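PDB 6D2K: FERM, ARHGEF and pleckstrin domain-containing protein 2 from Mus musculus, which acts as a guanine nucleotide exchange factor that activates RAC1, with roles in semaphorin responses, actin remodelling and integrin regulation, and is represented here by its FERM domain. Local coordinates for residues I208-S213 and V217-G222; A84-P89 and W274-E279. All coordinates share one frame; numbering follows the deposited sequence.

Contact 1: I208-S213 and V217-G222; sequences INLAVS and VLVFQG
Asn209 and Phe220 face each other as a hydrogen-bonded antiparallel pair, joined by two nearly straight backbone bonds: Asn209 N gives to Phe220 O at 2.7 Å, and Phe220 N returns one to Asn209 O. Two residues on, Ala211 and Leu218 make the same exchange; Leu218 N reaches Ala211 O at 2.8 Å. Between these pairs, Leu210 CA sends a CA-H...O contact to Leu218 O, whose carbonyl therefore meets both Ala211 N and this hydrogen. A fifth bond uses a side chain. Asn209 ND2 donates to Gly222 O over 2.8 Å, with the acceptor lying in the amide plane, and so ties down the residue that follows the strand. The two strands, 207-213 and 216-221, form a beta hairpin in the antiparallel sheet of the FERM C-terminal PH-like domain, where 198-201 and 224-230 flank it. Apolar contacts divide between the sheet's faces. On the one bearing Leu210, Val212, Val217 and Val219, Leu210 CD2 lies beside Val219 CG2 at 3.8 Å, the two side chains pointing the same way, while Val219 CG1 (anti to its own N, chi1 179°) is turned to Ile208 CB, 4.0 Å off. Phe273 and Cys277 of helix 267-284 pack against this face. On the other, Ala211 CB touches Phe220 CE2 at 4.2 Å. Two polar atoms also border these side chains: Asn209 O at the edge of the Phe220 ring, in its plane, and Ser213 OG, bonded to Met215 N in the turn and 3.8 Å from Leu218 CD1.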
loop_
_atom_site.group_PDB
_atom_site.type_symbol
_atom_site.label_atom_id
_atom_site.label_comp_id
_atom_site.label_asym_id
_atom_site.label_seq_id
_atom_site.Cartn_x
_atom_site.Cartn_y
_atom_site.Cartn_z
ATOM N N ILE A 208 -17.625 -8.821 6.137
ATOM C CA ILE A 208 -16.889 -8.775 4.875
ATOM C C ILE A 208 -15.676 -7.859 4.985
ATOM O O ILE A 208 -15.503 -7.162 5.978
ATOM C CB ILE A 208 -17.796 -8.322 3.695
ATOM C CG1 ILE A 208 -18.504 -6.997 4.006
ATOM C CG2 ILE A 208 -18.836 -9.383 3.382
ATOM C CD1 ILE A 208 -17.669 -5.771 3.733
ATOM N N ASN A 209 -14.828 -7.891 3.966
ATOM C CA ASN A 209 -13.690 -6.991 3.891
ATOM C C ASN A 209 -13.874 -6.074 2.698
ATOM O O ASN A 209 -14.027 -6.541 1.567
ATOM C CB ASN A 209 -12.386 -7.782 3.755
ATOM C CG ASN A 209 -12.015 -8.511 5.034
ATOM O OD1 ASN A 209 -11.970 -7.919 6.112
ATOM N ND2 ASN A 209 -11.758 -9.804 4.921
ATOM N N LEU A 210 -13.882 -4.771 2.951
ATOM C CA LEU A 210 -13.936 -3.777 1.884
ATOM C C LEU A 210 -12.532 -3.417 1.418
ATOM O O LEU A 210 -11.570 -3.396 2.204
ATOM C CB LEU A 210 -14.655 -2.504 2.345
ATOM C CG LEU A 210 -16.147 -2.653 2.608
ATOM C CD1 LEU A 210 -16.704 -1.364 3.191
ATOM C CD2 LEU A 210 -16.890 -3.001 1.328
ATOM N N ALA A 211 -12.417 -3.142 0.127
ATOM C CA ALA A 211 -11.151 -2.664 -0.426
ATOM C C ALA A 211 -11.425 -1.772 -1.614
ATOM O O ALA A 211 -12.558 -1.656 -2.076
ATOM C CB ALA A 211 -10.242 -3.838 -0.817
ATOM N N VAL A 212 -10.383 -1.121 -2.114
ATOM C CA VAL A 212 -10.542 -0.288 -3.298
ATOM C C VAL A 212 -9.340 -0.467 -4.219
ATOM O O VAL A 212 -8.213 -0.711 -3.763
ATOM C CB VAL A 212 -10.777 1.202 -2.929
ATOM C CG1 VAL A 212 -9.549 1.794 -2.281
ATOM C CG2 VAL A 212 -11.201 2.001 -4.164
ATOM N N SER A 213 -9.585 -0.397 -5.521
ATOM C CA SER A 213 -8.519 -0.611 -6.506
ATOM C C SER A 213 -8.748 0.318 -7.696
ATOM O O SER A 213 -9.731 1.063 -7.737
ATOM C CB SER A 213 -8.522 -2.056 -6.997
ATOM O OG SER A 213 -9.602 -2.263 -7.913
ATOM N N VAL A 217 -14.656 -0.229 -6.187
ATOM C CA VAL A 217 -14.770 -0.643 -4.807
ATOM C C VAL A 217 -15.038 -2.129 -4.757
ATOM O O VAL A 217 -15.853 -2.658 -5.524
ATOM C CB VAL A 217 -15.865 0.151 -4.085
ATOM C CG1 VAL A 217 -15.997 -0.303 -2.626
ATOM C CG2 VAL A 217 -15.519 1.624 -4.161
ATOM N N LEU A 218 -14.335 -2.804 -3.859
ATOM C CA LEU A 218 -14.310 -4.251 -3.840
ATOM C C LEU A 218 -14.850 -4.817 -2.540
ATOM O O LEU A 218 -14.674 -4.225 -1.473
ATOM C CB LEU A 218 -12.874 -4.754 -4.063
ATOM C CG LEU A 218 -12.066 -4.139 -5.208
ATOM C CD1 LEU A 218 -10.660 -4.737 -5.206
ATOM C CD2 LEU A 218 -12.708 -4.398 -6.552
ATOM N N VAL A 219 -15.504 -5.972 -2.635
ATOM C CA VAL A 219 -15.979 -6.686 -1.459
ATOM C C VAL A 219 -15.399 -8.093 -1.423
ATOM O O VAL A 219 -15.523 -8.850 -2.391
ATOM C CB VAL A 219 -17.526 -6.783 -1.419
ATOM C CG1 VAL A 219 -17.974 -7.560 -0.181
ATOM C CG2 VAL A 219 -18.127 -5.399 -1.415
ATOM N N PHE A 220 -14.758 -8.425 -0.308
ATOM C CA PHE A 220 -14.238 -9.763 -0.067
ATOM C C PHE A 220 -15.001 -10.370 1.105
ATOM O O PHE A 220 -15.346 -9.676 2.054
ATOM C CB PHE A 220 -12.755 -9.701 0.297
ATOM C CG PHE A 220 -11.856 -9.338 -0.843
ATOM C CD1 PHE A 220 -11.047 -10.302 -1.431
ATOM C CD2 PHE A 220 -11.783 -8.039 -1.312
ATOM C CE1 PHE A 220 -10.198 -9.979 -2.470
ATOM C CE2 PHE A 220 -10.940 -7.705 -2.349
ATOM C CZ PHE A 220 -10.140 -8.684 -2.936
ATOM N N GLN A 221 -15.288 -11.662 1.029
ATOM C CA GLN A 221 -15.772 -12.380 2.191
ATOM C C GLN A 221 -14.600 -13.226 2.629
ATOM O O GLN A 221 -14.107 -14.058 1.864
ATOM C CB GLN A 221 -16.988 -13.244 1.855
ATOM C CG GLN A 221 -17.631 -13.880 3.076
ATOM C CD GLN A 221 -19.029 -14.392 2.799
ATOM O OE1 GLN A 221 -19.674 -14.980 3.671
ATOM N NE2 GLN A 221 -19.511 -14.164 1.584
ATOM N N GLY A 222 -14.119 -12.995 3.844
ATOM C CA GLY A 222 -12.837 -13.552 4.223
ATOM C C GLY A 222 -11.801 -13.111 3.205
ATOM O O GLY A 222 -11.557 -11.918 3.030
#

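Contact 2: A84-P89 and W274-E279; sequences AVKFFP and WKICVE
Lys86 and Glu279 cross at about a right angle, and their ends meet in a salt bridge: Lys86 NZ gives a hydrogen bond of 2.7 Å to Glu279 OE1, coming from above the carboxylate plane, 39° out of it. With CG anti to the backbone N (chi1 -176°), the lysine chain reaches out to the helix, bending only at chi3. On its way it slides past Ile276 in the opposite direction, Lys86 CG lying 4.0 Å from Ile276 CD1. The same CG sits over the centre of the Phe87 ring, 3.9 Å above its plane. The Phe87 and Glu279 side chains cross at roughly a right angle, ring and carboxylate planes 58° apart, with Phe87 CZ 4.0 Å from Glu279 CB and Phe87 CE1 3.6 Å from Glu279 O. Replacing Lys86 with a leucine would probably leave the Glu279 carboxylate without its charged mate and remove the cation-pi contact with Trp62. The residues just after strand 79-85 of the ubiquitin-like N-terminal domain thus meet helix 267-284 of the PH-like domain, an interdomain joint of the FERM fold. Tyr280 and Phe283 of that helix continue it around Phe87, and Trp62 of strand 60-62 touches Ile276.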
loop_
_atom_site.group_PDB
_atom_site.type_symbol
_atom_site.label_atom_id
_atom_site.label_comp_id
_atom_site.label_asym_id
_atom_site.label_seq_id
_atom_site.Cartn_x
_atom_site.Cartn_y
_atom_site.Cartn_z
ATOM N N ALA A 84 5.109 4.878 1.521
ATOM C CA ALA A 84 4.347 3.769 0.967
ATOM C C ALA A 84 3.719 4.165 -0.346
ATOM O O ALA A 84 3.413 5.340 -0.566
ATOM C CB ALA A 84 3.247 3.332 1.947
ATOM N N VAL A 85 3.506 3.179 -1.214
ATOM C CA VAL A 85 2.660 3.389 -2.391
ATOM C C VAL A 85 1.201 3.579 -1.952
ATOM O O VAL A 85 0.658 2.763 -1.208
ATOM C CB VAL A 85 2.715 2.184 -3.327
ATOM C CG1 VAL A 85 1.644 2.328 -4.423
ATOM C CG2 VAL A 85 4.124 2.010 -3.922
ATOM N N LYS A 86 0.578 4.665 -2.403
ATOM C CA LYS A 86 -0.831 4.898 -2.135
ATOM C C LYS A 86 -1.704 4.346 -3.258
ATOM O O LYS A 86 -2.719 3.701 -2.997
ATOM C CB LYS A 86 -1.086 6.393 -1.953
ATOM C CG LYS A 86 -2.533 6.719 -1.575
ATOM C CD LYS A 86 -2.785 8.223 -1.578
ATOM C CE LYS A 86 -3.419 8.680 -0.279
ATOM N NZ LYS A 86 -3.613 10.162 -0.259
ATOM N N PHE A 87 -1.303 4.602 -4.501
ATOM C CA PHE A 87 -2.105 4.207 -5.653
ATOM C C PHE A 87 -1.389 3.119 -6.456
ATOM O O PHE A 87 -0.311 3.343 -6.991
ATOM C CB PHE A 87 -2.374 5.414 -6.565
ATOM C CG PHE A 87 -3.098 6.542 -5.885
ATOM C CD1 PHE A 87 -4.437 6.414 -5.537
ATOM C CD2 PHE A 87 -2.437 7.718 -5.576
ATOM C CE1 PHE A 87 -5.104 7.456 -4.895
ATOM C CE2 PHE A 87 -3.107 8.760 -4.940
ATOM C CZ PHE A 87 -4.437 8.623 -4.604
ATOM N N PHE A 88 -2.005 1.942 -6.539
ATOM C CA PHE A 88 -1.448 0.824 -7.299
ATOM C C PHE A 88 -2.078 0.754 -8.700
ATOM O O PHE A 88 -3.262 0.411 -8.845
ATOM C CB PHE A 88 -1.709 -0.485 -6.547
ATOM C CG PHE A 88 -0.877 -0.654 -5.289
ATOM C CD1 PHE A 88 0.285 -1.405 -5.329
ATOM C CD2 PHE A 88 -1.266 -0.099 -4.082
ATOM C CE1 PHE A 88 1.063 -1.582 -4.188
ATOM C CE2 PHE A 88 -0.488 -0.269 -2.930
ATOM C CZ PHE A 88 0.671 -1.012 -2.991
ATOM N N PRO A 89 -1.306 1.103 -9.741
ATOM C CA PRO A 89 -1.889 1.021 -11.087
ATOM C C PRO A 89 -1.839 -0.417 -11.599
ATOM O O PRO A 89 -1.080 -1.231 -11.073
ATOM C CB PRO A 89 -0.962 1.915 -11.906
ATOM C CG PRO A 89 0.386 1.704 -11.266
ATOM C CD PRO A 89 0.092 1.573 -9.779
ATOM N N TRP A 274 -13.815 5.905 3.117
ATOM C CA TRP A 274 -14.417 6.816 2.164
ATOM C C TRP A 274 -13.358 7.685 1.488
ATOM O O TRP A 274 -13.365 7.854 0.268
ATOM C CB TRP A 274 -15.466 7.697 2.876
ATOM C CG TRP A 274 -16.052 8.755 2.004
ATOM C CD1 TRP A 274 -17.067 8.616 1.086
ATOM C CD2 TRP A 274 -15.677 10.132 1.977
ATOM N NE1 TRP A 274 -17.322 9.827 0.483
ATOM C CE2 TRP A 274 -16.489 10.772 1.013
ATOM C CE3 TRP A 274 -14.739 10.892 2.678
ATOM C CZ2 TRP A 274 -16.382 12.124 0.727
ATOM C CZ3 TRP A 274 -14.632 12.240 2.388
ATOM C CH2 TRP A 274 -15.461 12.844 1.429
ATOM N N LYS A 275 -12.452 8.240 2.283
ATOM C CA LYS A 275 -11.423 9.136 1.744
ATOM C C LYS A 275 -10.558 8.432 0.699
ATOM O O LYS A 275 -10.311 8.983 -0.370
ATOM C CB LYS A 275 -10.516 9.689 2.852
ATOM C CG LYS A 275 -11.153 10.748 3.782
ATOM C CD LYS A 275 -10.106 11.312 4.747
ATOM C CE LYS A 275 -10.677 12.466 5.566
ATOM N NZ LYS A 275 -9.692 12.992 6.551
ATOM N N ILE A 276 -10.098 7.221 1.001
ATOM C CA ILE A 276 -9.211 6.531 0.059
ATOM C C ILE A 276 -9.976 6.131 -1.197
ATOM O O ILE A 276 -9.409 6.125 -2.297
ATOM C CB ILE A 276 -8.455 5.334 0.695
ATOM C CG1 ILE A 276 -7.348 4.822 -0.257
ATOM C CG2 ILE A 276 -9.393 4.198 1.000
ATOM C CD1 ILE A 276 -6.264 5.839 -0.553
ATOM N N CYS A 277 -11.264 5.820 -1.059
ATOM C CA CYS A 277 -12.065 5.511 -2.251
ATOM C C CYS A 277 -12.221 6.729 -3.149
ATOM O O CYS A 277 -12.054 6.639 -4.364
ATOM C CB CYS A 277 -13.445 4.979 -1.891
ATOM S SG CYS A 277 -13.476 3.327 -1.216
ATOM N N VAL A 278 -12.567 7.866 -2.560
ATOM C CA VAL A 278 -12.701 9.080 -3.346
ATOM C C VAL A 278 -11.372 9.420 -4.023
ATOM O O VAL A 278 -11.337 9.783 -5.199
ATOM C CB VAL A 278 -13.183 10.250 -2.487
ATOM C CG1 VAL A 278 -13.082 11.547 -3.278
ATOM C CG2 VAL A 278 -14.620 9.990 -2.032
ATOM N N GLU A 279 -10.270 9.285 -3.295
ATOM C CA GLU A 279 -8.966 9.563 -3.884
ATOM C C GLU A 279 -8.612 8.617 -5.041
ATOM O O GLU A 279 -8.062 9.063 -6.047
ATOM C CB GLU A 279 -7.883 9.589 -2.809
ATOM C CG GLU A 279 -8.038 10.791 -1.877
ATOM C CD GLU A 279 -6.990 10.840 -0.793
ATOM O OE1 GLU A 279 -6.296 9.829 -0.577
ATOM O OE2 GLU A 279 -6.871 11.896 -0.149
#

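Overall arrangement
Contact 1 is mostly buried and joins neighbours in sequence within one sheet; contact 2 is only partly buried and brings together segments 185 positions apart at their closest ends, from the ubiquitin-like and PH-like subdomains of the one FERM domain. Their chemistry follows: backbone bonds and one asparagine side-chain bond, with aliphatic packing on one face and a phenylalanine ring on the other, against one salt bridge whose two partners are touched by an isoleucine and a phenylalanine. The centres of contact 1 and contact 2 lie about 14 Å apart. Helix 267-284 links them: Cys277 SG packs on Val212 CB at 3.8 Å and on Val217, and Ile276 meets Val212 with CG2 while its CD1 faces Lys86.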